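Local coordinates for cell wall binding protein cwp8 (Peptoclostridium difficile, PDB 5J6Q) that probably anchors itself to the clostridial cell wall through three CWB2 modules, at residues A120-K123 with T127-V130; D245-K250 with P255-V260; D292-T297 with G318-V323; E476-L481 with V490-G495; S557-V562 with I584-E589. All blocks are in the same frame, centred on the assembly; numbering follows the deposited sequence.

Interaction 1: A120-K123 with T127-V130; sequences ATIK and TVEV
Two antiparallel strands of a tight beta hairpin, 120-123 and 127-130, are joined first by their backbones. Thr-121 and Glu-129 form a hydrogen-bonded pair: Thr-121 N gives to Glu-129 O at 3.0 Å, and Glu-129 N returns a straighter bond to Thr-121 O (172°). Nearer the turn, Lys-123 N reaches Thr-127 O at 3.1 Å.

Apolar contacts occupy the face that carries Ala-120, Ile-122, Val-128 and Val-130. CG1 of Val-128 lies anti to the backbone N (chi1 -179°), which brings it within 3.7 Å of Ala-120 CB, and Val-130 CG2 touches the same methyl at 4.1 Å. Val-128 also rests on helix 96-111, through Ile-99 and Val-100, so the helix lies on this face.

On the other face, Lys-123 bends at chi2 and chi4 and lays its aliphatic chain across Glu-129, with Lys-123 CE 3.5 Å from Glu-129 CD. The charged ends stay farther apart, Lys-123 NZ being 4.1 Å from Glu-129 OE1. Thr-127 OG1 is hydrogen-bonded to Ser-124 OG, at the end of strand 118-124.

The chemistry is thus two-sided: an apolar face partly covered by helix 96-111, and a polar face where attraction between lysine and glutamate is probably modest, without a direct salt bridge.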
# COMPACT_ATOMS: atom_id res chain seq x y z
N ALA A 120 -51.65 -21.64 45.03
CA ALA A 120 -52.02 -20.37 44.41
C ALA A 120 -53.16 -20.56 43.40
O ALA A 120 -53.22 -21.57 42.68
CB ALA A 120 -50.81 -19.76 43.71
N THR A 121 -54.06 -19.58 43.35
CA THR A 121 -55.21 -19.58 42.44
C THR A 121 -55.30 -18.26 41.69
O THR A 121 -55.35 -17.21 42.34
CB THR A 121 -56.52 -19.72 43.24
OG1 THR A 121 -56.39 -20.80 44.15
CG2 THR A 121 -57.74 -19.93 42.31
N ILE A 122 -55.33 -18.30 40.34
CA ILE A 122 -55.50 -17.06 39.60
C ILE A 122 -56.94 -16.59 39.89
O ILE A 122 -57.85 -17.39 39.81
CB ILE A 122 -55.25 -17.33 38.11
CG1 ILE A 122 -53.86 -17.97 37.97
CG2 ILE A 122 -55.38 -16.02 37.28
CD1 ILE A 122 -53.32 -17.99 36.54
N LYS A 123 -57.12 -15.32 40.22
CA LYS A 123 -58.39 -14.75 40.60
C LYS A 123 -58.90 -13.74 39.59
O LYS A 123 -60.05 -13.39 39.61
CB LYS A 123 -58.22 -14.11 41.98
CG LYS A 123 -59.08 -14.78 43.04
CD LYS A 123 -58.36 -15.91 43.77
CE LYS A 123 -59.04 -16.23 45.08
NZ LYS A 123 -60.11 -17.25 44.92
N THR A 127 -54.14 -10.74 39.26
CA THR A 127 -54.08 -11.05 40.69
C THR A 127 -54.10 -12.54 40.89
O THR A 127 -54.83 -13.24 40.19
CB THR A 127 -55.27 -10.46 41.48
OG1 THR A 127 -56.50 -10.94 40.91
CG2 THR A 127 -55.27 -8.95 41.47
N VAL A 128 -53.30 -13.03 41.83
CA VAL A 128 -53.19 -14.43 42.21
C VAL A 128 -53.17 -14.49 43.75
O VAL A 128 -52.47 -13.71 44.40
CB VAL A 128 -51.90 -15.08 41.65
CG1 VAL A 128 -51.82 -16.56 42.04
CG2 VAL A 128 -51.84 -14.92 40.14
N GLU A 129 -53.94 -15.40 44.31
CA GLU A 129 -54.06 -15.57 45.74
C GLU A 129 -53.11 -16.66 46.18
O GLU A 129 -53.05 -17.71 45.53
CB GLU A 129 -55.50 -15.96 46.10
CG GLU A 129 -55.71 -16.19 47.59
CD GLU A 129 -57.00 -16.95 47.85
OE1 GLU A 129 -57.07 -18.13 47.46
OE2 GLU A 129 -57.92 -16.36 48.44
N VAL A 130 -52.36 -16.43 47.26
CA VAL A 130 -51.42 -17.43 47.74
C VAL A 130 -51.68 -17.71 49.22
O VAL A 130 -51.80 -16.79 50.01
CB VAL A 130 -49.95 -16.98 47.52
CG1 VAL A 130 -48.98 -18.09 47.92
CG2 VAL A 130 -49.73 -16.59 46.06

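Interaction 2: D245-K250 with P255-V260; sequences DIVLSK and PETISV
Strands 245-249 and 256-260 run antiparallel as the two arms of a beta hairpin, their axes 4.5 Å apart and their directions 163° from each other. Two hydrogen-bonded pairs set the register. Ile-246 and Ile-258 exchange bonds, the shorter from Ile-258 N to Ile-246 O at 2.7 Å; Leu-248 and Glu-256 do the same, with Leu-248 N to Glu-256 O at 2.9 Å.

The face bearing Ile-246, Leu-248 and Ile-258 is largely apolar, with Glu-256 at its end near the turn. Leu-248 CD2 meets Ile-258 CD1 at 4.3 Å, and Ile-246 CD1 reaches diagonally to Val-260 CG1 at 4.2 Å. The reverse face is more polar. Ser-259 OG donates to Asp-245 OD1 at 3.1 Å, arriving from above the carboxylate plane, 49° out of it, while Asp-245 OD2 is held by Asn-222. Thr-257 stands beside Val-247, pointing the same way. With OG1 beside the backbone N (chi1 -70°), Thr-257 CG2 lies anti to that N and faces Asp-245 OD2, 3.7 Å away, and Thr-257 OG1 rests against Val-247 CG2 at 3.7 Å.

Both arms are inner strands of a four-stranded mixed sheet in Cwp8 domain 3: strand 217-224 flanks 242-249, and strand 186-191 runs parallel to 256-262. Glu-256 ties the hairpin to Lys-211 of helix 203-213 by a salt bridge and to Gln-188 of the neighbouring strand.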
# COMPACT_ATOMS: atom_id res chain seq x y z
N ASP A 245 -4.39 -7.05 8.37
CA ASP A 245 -3.24 -6.53 9.07
C ASP A 245 -2.00 -6.99 8.34
O ASP A 245 -1.91 -8.17 7.91
CB ASP A 245 -3.16 -7.04 10.55
CG ASP A 245 -3.90 -6.20 11.62
OD1 ASP A 245 -4.77 -5.35 11.24
OD2 ASP A 245 -3.62 -6.41 12.83
N ILE A 246 -1.05 -6.08 8.22
CA ILE A 246 0.23 -6.27 7.58
C ILE A 246 1.23 -6.12 8.67
O ILE A 246 1.22 -5.07 9.29
CB ILE A 246 0.47 -5.15 6.48
CG1 ILE A 246 -0.60 -5.16 5.44
CG2 ILE A 246 1.83 -5.29 5.88
CD1 ILE A 246 -0.67 -3.84 4.63
N VAL A 247 2.14 -7.09 8.88
CA VAL A 247 3.13 -7.02 9.93
C VAL A 247 4.53 -7.10 9.38
O VAL A 247 4.86 -8.06 8.67
CB VAL A 247 2.84 -8.23 10.90
CG1 VAL A 247 3.80 -8.21 12.09
CG2 VAL A 247 1.39 -8.19 11.37
N LEU A 248 5.39 -6.14 9.72
CA LEU A 248 6.77 -6.15 9.26
C LEU A 248 7.65 -6.43 10.46
O LEU A 248 7.50 -5.75 11.46
CB LEU A 248 7.20 -4.82 8.62
CG LEU A 248 6.43 -4.41 7.36
CD1 LEU A 248 6.45 -5.59 6.38
CD2 LEU A 248 5.02 -3.99 7.71
N SER A 249 8.59 -7.38 10.36
CA SER A 249 9.47 -7.72 11.48
C SER A 249 10.89 -8.05 11.04
O SER A 249 11.15 -8.48 9.91
CB SER A 249 8.93 -8.94 12.23
OG SER A 249 7.52 -9.01 12.26
N LYS A 250 11.81 -7.85 11.98
CA LYS A 250 13.23 -8.11 11.80
C LYS A 250 13.88 -8.35 13.18
O LYS A 250 13.40 -7.81 14.17
CB LYS A 250 13.90 -6.92 11.11
CG LYS A 250 15.12 -7.32 10.30
CD LYS A 250 15.63 -6.14 9.50
CE LYS A 250 17.12 -6.25 9.26
NZ LYS A 250 17.63 -5.00 8.64
N PRO A 255 8.79 -4.63 15.69
CA PRO A 255 7.91 -4.83 14.53
C PRO A 255 7.01 -3.65 14.29
O PRO A 255 7.01 -2.66 15.05
CB PRO A 255 7.13 -6.12 14.87
CG PRO A 255 7.11 -6.16 16.36
CD PRO A 255 8.47 -5.56 16.78
N GLU A 256 6.22 -3.76 13.23
CA GLU A 256 5.29 -2.71 12.88
C GLU A 256 4.09 -3.38 12.35
O GLU A 256 4.20 -4.29 11.55
CB GLU A 256 5.92 -1.71 11.85
CG GLU A 256 4.88 -0.93 11.07
CD GLU A 256 5.51 0.03 10.03
OE1 GLU A 256 6.55 -0.32 9.42
OE2 GLU A 256 4.95 1.14 9.84
N THR A 257 2.92 -2.95 12.75
CA THR A 257 1.71 -3.56 12.25
C THR A 257 0.84 -2.49 11.61
O THR A 257 0.55 -1.49 12.26
CB THR A 257 0.98 -4.29 13.44
OG1 THR A 257 1.75 -5.44 13.80
CG2 THR A 257 -0.37 -4.73 13.06
N ILE A 258 0.40 -2.69 10.33
CA ILE A 258 -0.46 -1.73 9.64
C ILE A 258 -1.80 -2.34 9.27
O ILE A 258 -1.84 -3.25 8.46
CB ILE A 258 0.25 -1.24 8.33
CG1 ILE A 258 1.55 -0.54 8.68
CG2 ILE A 258 -0.71 -0.29 7.55
CD1 ILE A 258 2.53 -0.48 7.48
N SER A 259 -2.88 -1.79 9.79
CA SER A 259 -4.26 -2.27 9.59
C SER A 259 -4.89 -1.49 8.47
O SER A 259 -4.99 -0.24 8.56
CB SER A 259 -5.09 -2.05 10.87
OG SER A 259 -4.36 -2.43 12.04
N VAL A 260 -5.38 -2.19 7.44
CA VAL A 260 -5.99 -1.45 6.34
C VAL A 260 -7.38 -1.96 6.05
O VAL A 260 -7.70 -3.12 6.28
CB VAL A 260 -5.08 -1.49 5.08
CG1 VAL A 260 -3.67 -1.01 5.44
CG2 VAL A 260 -5.00 -2.89 4.51

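Interaction 3: D292-T297 with G318-V323; sequences DSRFTT and GEDAIV. With SO4 (sulfate ion), chain D.
A capped helix N-terminus that binds a sulfate meets a beta turn at the C-terminal end of a parallel strand in the CWB2 region. Ser-293 is the N-cap of helix 294-305 and forms a capping box with Thr-296: Ser-293 N donates to Thr-296 OG1, and Thr-296 N returns a weak bond to Ser-293 OG. Opposite lies the type I turn from Gly-318 to Ala-321, which follows strand 313-318.

Arg-294 spans the gap. Its CG sits between the backbone N and the carbonyl carbon (chi1 65°), and the chain then bends at chi3, so that the guanidinium has the sulfate and the turn at different parts of its edge. NH2 of Arg-294 donates to Glu-319 O at 2.8 Å, the oxygen lying almost in the guanidinium plane. Asp-320 OD1, 3.7 Å from Arg-294 NH2, is a long salt-bridge partner well out of that plane, so it contributes charge alone.

Arg-294 gives the sulfate, probably from the crystallisation liquor, three bonds: sulfate O3 receives both Arg-294 N and, at 3.0 Å, Arg-294 NE, and O1 receives Arg-294 NH1. Phe-295 takes CG of Arg-294 over the centre of one ring face, while Glu-319 OE2 comes to the ring edge, 3.3 Å from Phe-295 CZ.

Gln-529 NE2 also donates to the sulfate, and Val-531 of helix 531-542 packs on Arg-294. Leu-341 of strand 339-342 touches both Arg-294 and Phe-295, and Glu-319 is backbone-bonded to Ser-342.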
# COMPACT_ATOMS: atom_id res chain seq x y z
N ASP A 292 9.91 12.13 -6.47
CA ASP A 292 9.25 13.44 -6.44
C ASP A 292 9.75 14.33 -7.56
O ASP A 292 9.16 15.43 -7.78
CB ASP A 292 9.47 14.12 -5.05
CG ASP A 292 10.93 14.09 -4.62
OD1 ASP A 292 11.80 14.48 -5.41
OD2 ASP A 292 11.21 13.68 -3.48
N SER A 293 10.83 13.92 -8.30
CA SER A 293 11.25 14.81 -9.41
C SER A 293 11.96 13.98 -10.48
O SER A 293 12.14 12.76 -10.27
CB SER A 293 12.18 15.92 -8.89
OG SER A 293 13.44 15.38 -8.45
N ARG A 294 12.32 14.56 -11.61
CA ARG A 294 13.07 13.86 -12.67
C ARG A 294 14.41 13.34 -12.13
O ARG A 294 14.85 12.21 -12.49
CB ARG A 294 13.27 14.79 -13.88
CG ARG A 294 14.17 16.02 -13.58
CD ARG A 294 14.11 17.06 -14.73
NE ARG A 294 12.73 17.36 -15.10
CZ ARG A 294 12.33 17.63 -16.34
NH1 ARG A 294 11.05 17.86 -16.59
NH2 ARG A 294 13.21 17.67 -17.34
N PHE A 295 15.05 14.10 -11.24
CA PHE A 295 16.30 13.61 -10.55
C PHE A 295 16.06 12.34 -9.71
O PHE A 295 16.84 11.40 -9.83
CB PHE A 295 16.90 14.70 -9.55
CG PHE A 295 17.10 15.99 -10.29
CD1 PHE A 295 16.25 17.07 -10.09
CD2 PHE A 295 18.11 16.12 -11.24
CE1 PHE A 295 16.39 18.25 -10.83
CE2 PHE A 295 18.26 17.29 -11.97
CZ PHE A 295 17.38 18.36 -11.77
N THR A 296 14.96 12.30 -8.86
CA THR A 296 14.79 11.08 -8.01
C THR A 296 14.20 9.90 -8.84
O THR A 296 14.54 8.71 -8.57
CB THR A 296 14.04 11.40 -6.75
OG1 THR A 296 12.89 12.23 -7.10
CG2 THR A 296 14.95 12.14 -5.75
N THR A 297 13.37 10.20 -9.86
CA THR A 297 12.97 9.12 -10.80
C THR A 297 14.23 8.57 -11.45
O THR A 297 14.38 7.33 -11.50
CB THR A 297 12.02 9.63 -11.87
OG1 THR A 297 10.85 10.12 -11.18
CG2 THR A 297 11.66 8.56 -12.91
N GLY A 318 22.17 17.25 -19.32
CA GLY A 318 21.48 18.36 -18.66
C GLY A 318 20.03 17.93 -18.38
O GLY A 318 19.45 17.15 -19.17
N GLU A 319 19.46 18.40 -17.28
CA GLU A 319 18.11 18.05 -16.86
C GLU A 319 17.02 18.23 -17.89
O GLU A 319 16.01 17.59 -17.79
CB GLU A 319 17.72 18.88 -15.64
CG GLU A 319 17.85 20.39 -15.93
CD GLU A 319 17.48 21.25 -14.72
OE1 GLU A 319 17.98 22.40 -14.61
OE2 GLU A 319 16.68 20.77 -13.88
N ASP A 320 17.22 19.12 -18.84
CA ASP A 320 16.25 19.43 -19.88
C ASP A 320 16.74 19.01 -21.30
O ASP A 320 16.03 19.25 -22.28
CB ASP A 320 16.01 20.96 -19.91
CG ASP A 320 15.61 21.56 -18.58
OD1 ASP A 320 14.76 20.95 -17.88
OD2 ASP A 320 16.15 22.63 -18.25
N ALA A 321 17.90 18.40 -21.39
CA ALA A 321 18.55 18.01 -22.64
C ALA A 321 17.97 16.73 -23.21
O ALA A 321 18.60 15.65 -23.24
CB ALA A 321 20.05 17.84 -22.41
N ILE A 322 16.76 16.86 -23.72
CA ILE A 322 16.05 15.71 -24.25
C ILE A 322 16.78 15.10 -25.41
O ILE A 322 16.93 13.86 -25.44
CB ILE A 322 14.62 16.14 -24.64
CG1 ILE A 322 13.96 16.71 -23.41
CG2 ILE A 322 13.83 14.99 -25.19
CD1 ILE A 322 13.94 15.65 -22.25
N VAL A 323 17.27 15.92 -26.37
CA VAL A 323 17.91 15.24 -27.52
C VAL A 323 19.23 14.54 -27.15
O VAL A 323 19.46 13.42 -27.62
CB VAL A 323 18.11 16.21 -28.71
CG1 VAL A 323 19.07 15.64 -29.73
CG2 VAL A 323 16.76 16.50 -29.37
S SO4 D . 9.98 17.39 -12.66
O1 SO4 D . 9.57 18.22 -13.83
O2 SO4 D . 9.44 17.86 -11.50
O3 SO4 D . 11.37 17.39 -12.48
O4 SO4 D . 9.52 15.95 -12.88

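Interaction 4: E476-L481 with V490-G495; sequences EVEDKL and VERLAG
The guanidinium of Arg-492 receives the carboxylate of Glu-478 at its edge, close to its own plane, and a water lies at that edge too. Arg-492 NH1 donates to Glu-478 OE1 at 2.9 Å in a nearly straight bond that is also a salt bridge. The two flat groups are far from coplanar, their planes 65° apart, and the donor approaches Glu-478 OE1 from above the carboxylate, 53° out of its plane. This is therefore a single-contact pairing and not the flat, two-pronged form. The second carboxylate oxygen, Glu-478 OE2, instead accepts from the water at 3.0 Å, which in turn takes a weak bond from Arg-492 NE at 3.4 Å.

Glu-478 is extended, with CG anti to the backbone N (chi1 -169°), and so reaches out from the helix, whereas Arg-492 bends at chi3 and meets it at about a right angle. Arg-492 NH1 also donates to Val-473 O and Arg-492 NH2 to Gly-468 O, bonds that hold the guanidinium in place for the glutamate.

Farther along the helix the contact turns apolar: Val-490 CG2 touches Leu-481 CB at 4.2 Å and lies 4.0 Å from Leu-481 C.

The pair joins helix 475-484 to strand 491-493, the last two elements of a beta-alpha-beta unit begun by strand 463-467. Strand 491-493 is an outermost strand of its parallel sheet. Ile-466 of the adjacent strand touches both Glu-478 and Val-490, while Leu-493 packs on helix 498-509.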
# COMPACT_ATOMS: atom_id res chain seq x y z
N GLU A 476 14.85 15.25 -48.64
CA GLU A 476 16.16 15.42 -49.28
C GLU A 476 17.21 14.58 -48.51
O GLU A 476 18.02 13.88 -49.13
CB GLU A 476 16.57 16.90 -49.29
CG GLU A 476 15.46 17.84 -48.85
CD GLU A 476 15.25 18.98 -49.83
OE1 GLU A 476 15.08 18.71 -51.03
OE2 GLU A 476 15.27 20.15 -49.38
N VAL A 477 17.18 14.66 -47.17
CA VAL A 477 18.08 13.89 -46.32
C VAL A 477 17.83 12.42 -46.59
O VAL A 477 18.74 11.61 -46.66
CB VAL A 477 17.82 14.24 -44.83
CG1 VAL A 477 18.58 13.30 -43.91
CG2 VAL A 477 18.23 15.68 -44.56
N GLU A 478 16.56 12.09 -46.77
CA GLU A 478 16.14 10.74 -47.10
C GLU A 478 16.80 10.24 -48.38
O GLU A 478 17.34 9.14 -48.40
CB GLU A 478 14.63 10.72 -47.29
CG GLU A 478 14.09 9.32 -47.37
CD GLU A 478 12.65 9.31 -47.75
OE1 GLU A 478 11.99 10.37 -47.60
OE2 GLU A 478 12.17 8.23 -48.19
N ASP A 479 16.76 11.06 -49.44
CA ASP A 479 17.37 10.67 -50.71
C ASP A 479 18.86 10.37 -50.53
O ASP A 479 19.34 9.37 -51.07
CB ASP A 479 17.17 11.78 -51.73
CG ASP A 479 15.72 11.89 -52.18
OD1 ASP A 479 15.03 10.85 -52.22
OD2 ASP A 479 15.28 13.01 -52.47
N LYS A 480 19.58 11.21 -49.77
CA LYS A 480 21.01 10.99 -49.50
C LYS A 480 21.26 9.71 -48.69
O LYS A 480 22.32 9.09 -48.81
CB LYS A 480 21.58 12.19 -48.74
N LEU A 481 20.29 9.30 -47.85
CA LEU A 481 20.41 8.12 -47.01
C LEU A 481 20.27 6.86 -47.84
O LEU A 481 21.07 5.94 -47.69
CB LEU A 481 19.33 8.14 -45.92
CG LEU A 481 19.84 8.49 -44.53
CD1 LEU A 481 20.42 9.88 -44.52
CD2 LEU A 481 18.69 8.41 -43.55
N VAL A 490 15.57 2.74 -47.41
CA VAL A 490 15.45 3.25 -46.05
C VAL A 490 13.99 3.47 -45.72
O VAL A 490 13.32 4.30 -46.35
CB VAL A 490 16.25 4.56 -45.89
CG1 VAL A 490 16.03 5.14 -44.50
CG2 VAL A 490 17.73 4.31 -46.12
N GLU A 491 13.48 2.72 -44.76
CA GLU A 491 12.11 2.88 -44.31
C GLU A 491 12.00 4.07 -43.35
O GLU A 491 12.97 4.43 -42.68
CB GLU A 491 11.64 1.59 -43.61
CG GLU A 491 10.16 1.57 -43.26
CD GLU A 491 9.73 0.25 -42.64
OE1 GLU A 491 8.72 0.24 -41.91
OE2 GLU A 491 10.41 -0.77 -42.88
N ARG A 492 10.82 4.68 -43.32
CA ARG A 492 10.51 5.80 -42.46
C ARG A 492 9.31 5.38 -41.56
O ARG A 492 8.30 4.93 -42.08
CB ARG A 492 10.16 7.01 -43.34
CG ARG A 492 9.42 8.14 -42.60
CD ARG A 492 8.99 9.26 -43.58
NE ARG A 492 10.08 9.81 -44.40
CZ ARG A 492 10.80 10.89 -44.07
NH1 ARG A 492 11.74 11.34 -44.89
NH2 ARG A 492 10.57 11.52 -42.92
N LEU A 493 9.46 5.49 -40.26
CA LEU A 493 8.38 5.23 -39.29
C LEU A 493 7.88 6.67 -38.92
O LEU A 493 8.64 7.41 -38.30
CB LEU A 493 8.88 4.48 -38.01
CG LEU A 493 8.57 3.00 -37.94
CD1 LEU A 493 9.10 2.18 -39.13
CD2 LEU A 493 9.21 2.47 -36.70
N ALA A 494 6.63 7.04 -39.27
CA ALA A 494 6.15 8.38 -39.02
C ALA A 494 4.65 8.40 -38.89
O ALA A 494 3.97 8.07 -39.85
CB ALA A 494 6.58 9.28 -40.20
N GLY A 495 4.11 8.74 -37.72
CA GLY A 495 2.67 8.86 -37.58
C GLY A 495 2.30 10.33 -37.61
O GLY A 495 3.16 11.17 -37.56
O HOH W 1 9.62 7.38 -46.78

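Interaction 5: S557-V562 with I584-E589; sequences SQEEVV and IEKIAE. With SO4 (sulfate ion), chain B.
Glu-559 and Lys-586 bring together helices 556-565 and 581-590, which flank strand 572-575 in sequence as a helix-strand-helix unit of a parallel alpha/beta fold. The close part is aliphatic: Glu-559 CG lies 3.6 Å from Lys-586 CG, the two chains passing at an oblique angle. Lys-586 leaves its helix with CG anti to the backbone N (chi1 -159°) and then bends at chi2 and chi3, which carries its methylenes across the glutamate chain. Deeper in, Val-562 and Ile-587 are buried but meet more loosely, Val-562 CG1 being 4.4 Å from Ile-587 O; Ile-587 continues onto Leu-572 and Val-518 of the sheet.

The outer side is polar and slacker. Lys-586 NZ stays 4.9 Å from Glu-559 OE2 and pairs within its own helix, with Glu-589 OE1 at 2.7 Å. A water lies 2.8 Å from Glu-559 OE1, to which it probably donates, and takes a weak bond from Lys-586 NZ, so the attraction across the gap is probably indirect.

Away from the lysine, at the start of helix 556-565, a sulfate probably drawn from the crystallisation liquor is bound by backbone amides: Lys-556 N supplies one bond, and Ser-557 N donates to sulfate O4 at 3.0 Å.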
# COMPACT_ATOMS: atom_id res chain seq x y z
N SER A 557 -4.60 4.14 -32.04
CA SER A 557 -3.46 3.49 -32.76
C SER A 557 -2.54 2.69 -31.76
O SER A 557 -2.09 1.56 -32.03
CB SER A 557 -2.66 4.55 -33.52
OG SER A 557 -2.10 5.40 -32.51
N GLN A 558 -2.31 3.24 -30.53
CA GLN A 558 -1.55 2.54 -29.50
C GLN A 558 -2.29 1.38 -28.93
O GLN A 558 -1.70 0.28 -28.75
CB GLN A 558 -1.16 3.47 -28.34
CG GLN A 558 -0.00 4.46 -28.77
CD GLN A 558 0.16 5.57 -27.63
OE1 GLN A 558 -0.81 6.02 -27.10
NE2 GLN A 558 1.42 5.85 -27.13
N GLU A 559 -3.59 1.56 -28.67
CA GLU A 559 -4.39 0.49 -28.12
C GLU A 559 -4.33 -0.84 -29.12
O GLU A 559 -4.15 -1.95 -28.66
CB GLU A 559 -5.83 0.99 -28.02
CG GLU A 559 -6.27 1.45 -26.64
CD GLU A 559 -7.83 1.77 -26.67
OE1 GLU A 559 -8.54 1.00 -27.29
OE2 GLU A 559 -8.31 2.80 -26.09
N GLU A 560 -4.50 -0.63 -30.43
CA GLU A 560 -4.48 -1.66 -31.42
C GLU A 560 -3.12 -2.37 -31.48
O GLU A 560 -3.16 -3.59 -31.48
CB GLU A 560 -4.83 -1.08 -32.75
CG GLU A 560 -6.35 -0.96 -32.83
CD GLU A 560 -6.85 -0.16 -34.10
OE1 GLU A 560 -6.19 -0.15 -35.13
OE2 GLU A 560 -7.92 0.39 -34.05
N VAL A 561 -1.93 -1.65 -31.51
CA VAL A 561 -0.66 -2.32 -31.53
C VAL A 561 -0.33 -3.03 -30.27
O VAL A 561 0.35 -4.13 -30.32
CB VAL A 561 0.56 -1.45 -31.95
CG1 VAL A 561 0.20 -0.61 -33.20
CG2 VAL A 561 1.02 -0.61 -30.81
N VAL A 562 -0.74 -2.47 -29.10
CA VAL A 562 -0.44 -3.16 -27.89
C VAL A 562 -1.21 -4.54 -27.93
O VAL A 562 -0.67 -5.56 -27.52
CB VAL A 562 -0.84 -2.23 -26.70
CG1 VAL A 562 -0.92 -3.05 -25.41
CG2 VAL A 562 0.18 -1.07 -26.54
N ILE A 584 -2.89 3.03 -17.74
CA ILE A 584 -2.31 1.80 -17.18
C ILE A 584 -3.37 0.70 -17.22
O ILE A 584 -3.03 -0.50 -17.47
CB ILE A 584 -1.87 1.97 -15.68
CG1 ILE A 584 -0.80 3.09 -15.50
CG2 ILE A 584 -1.32 0.63 -15.07
CD1 ILE A 584 0.29 3.27 -16.58
N GLU A 585 -4.65 1.06 -16.97
CA GLU A 585 -5.66 0.01 -16.93
C GLU A 585 -5.85 -0.45 -18.37
O GLU A 585 -5.84 -1.68 -18.60
CB GLU A 585 -7.00 0.49 -16.29
CG GLU A 585 -6.81 0.75 -14.80
CD GLU A 585 -8.05 1.35 -14.16
OE1 GLU A 585 -8.45 0.82 -13.13
OE2 GLU A 585 -8.60 2.37 -14.68
N LYS A 586 -5.94 0.50 -19.30
CA LYS A 586 -6.13 0.22 -20.73
C LYS A 586 -5.03 -0.72 -21.18
O LYS A 586 -5.32 -1.71 -21.84
CB LYS A 586 -6.06 1.54 -21.59
CG LYS A 586 -6.74 1.47 -23.03
CD LYS A 586 -7.94 0.40 -23.08
CE LYS A 586 -9.34 1.04 -22.95
NZ LYS A 586 -10.35 -0.04 -22.72
N ILE A 587 -3.75 -0.44 -20.77
CA ILE A 587 -2.62 -1.22 -21.20
C ILE A 587 -2.74 -2.65 -20.64
O ILE A 587 -2.60 -3.63 -21.39
CB ILE A 587 -1.26 -0.52 -20.78
CG1 ILE A 587 -1.03 0.83 -21.49
CG2 ILE A 587 -0.10 -1.44 -21.13
CD1 ILE A 587 0.16 1.55 -20.89
N ALA A 588 -3.01 -2.76 -19.32
CA ALA A 588 -3.19 -4.04 -18.68
C ALA A 588 -4.27 -4.95 -19.39
O ALA A 588 -4.09 -6.18 -19.56
CB ALA A 588 -3.60 -3.82 -17.21
N GLU A 589 -5.38 -4.34 -19.75
CA GLU A 589 -6.50 -4.95 -20.39
C GLU A 589 -6.06 -5.56 -21.75
O GLU A 589 -6.22 -6.76 -21.92
CB GLU A 589 -7.63 -3.92 -20.60
CG GLU A 589 -8.83 -4.54 -21.26
CD GLU A 589 -9.83 -3.55 -21.82
OE1 GLU A 589 -9.83 -2.33 -21.46
OE2 GLU A 589 -10.64 -4.01 -22.66
S SO4 B . -6.61 8.02 -32.44
O1 SO4 B . -7.70 7.77 -33.52
O2 SO4 B . -7.27 7.97 -31.04
O3 SO4 B . -6.03 9.38 -32.66
O4 SO4 B . -5.43 6.98 -32.66
O HOH W 2 -10.72 -0.13 -25.98

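How the interactions relate
Interactions 1 and 2 are beta hairpins in Cwp8 domains 2 and 3, knit by backbone hydrogen bonds, each with a largely apolar and a more polar face. Interactions 3, 4 and 5 belong to the CWB2 region, where side chains join helices, turns and strands of three parallel sheets. Interaction 3 is a surface contact, while the other four are partly buried, interaction 2 having the most buried residues. Helix 498-509 touches elements of both interactions 4 and 5, whose nearest atoms are about 8 Å apart. Opposite charges meet directly in interaction 4, at long range in interaction 3, and across a weakly held water in interaction 5; sulfates mark helix starts in interactions 3 and 5.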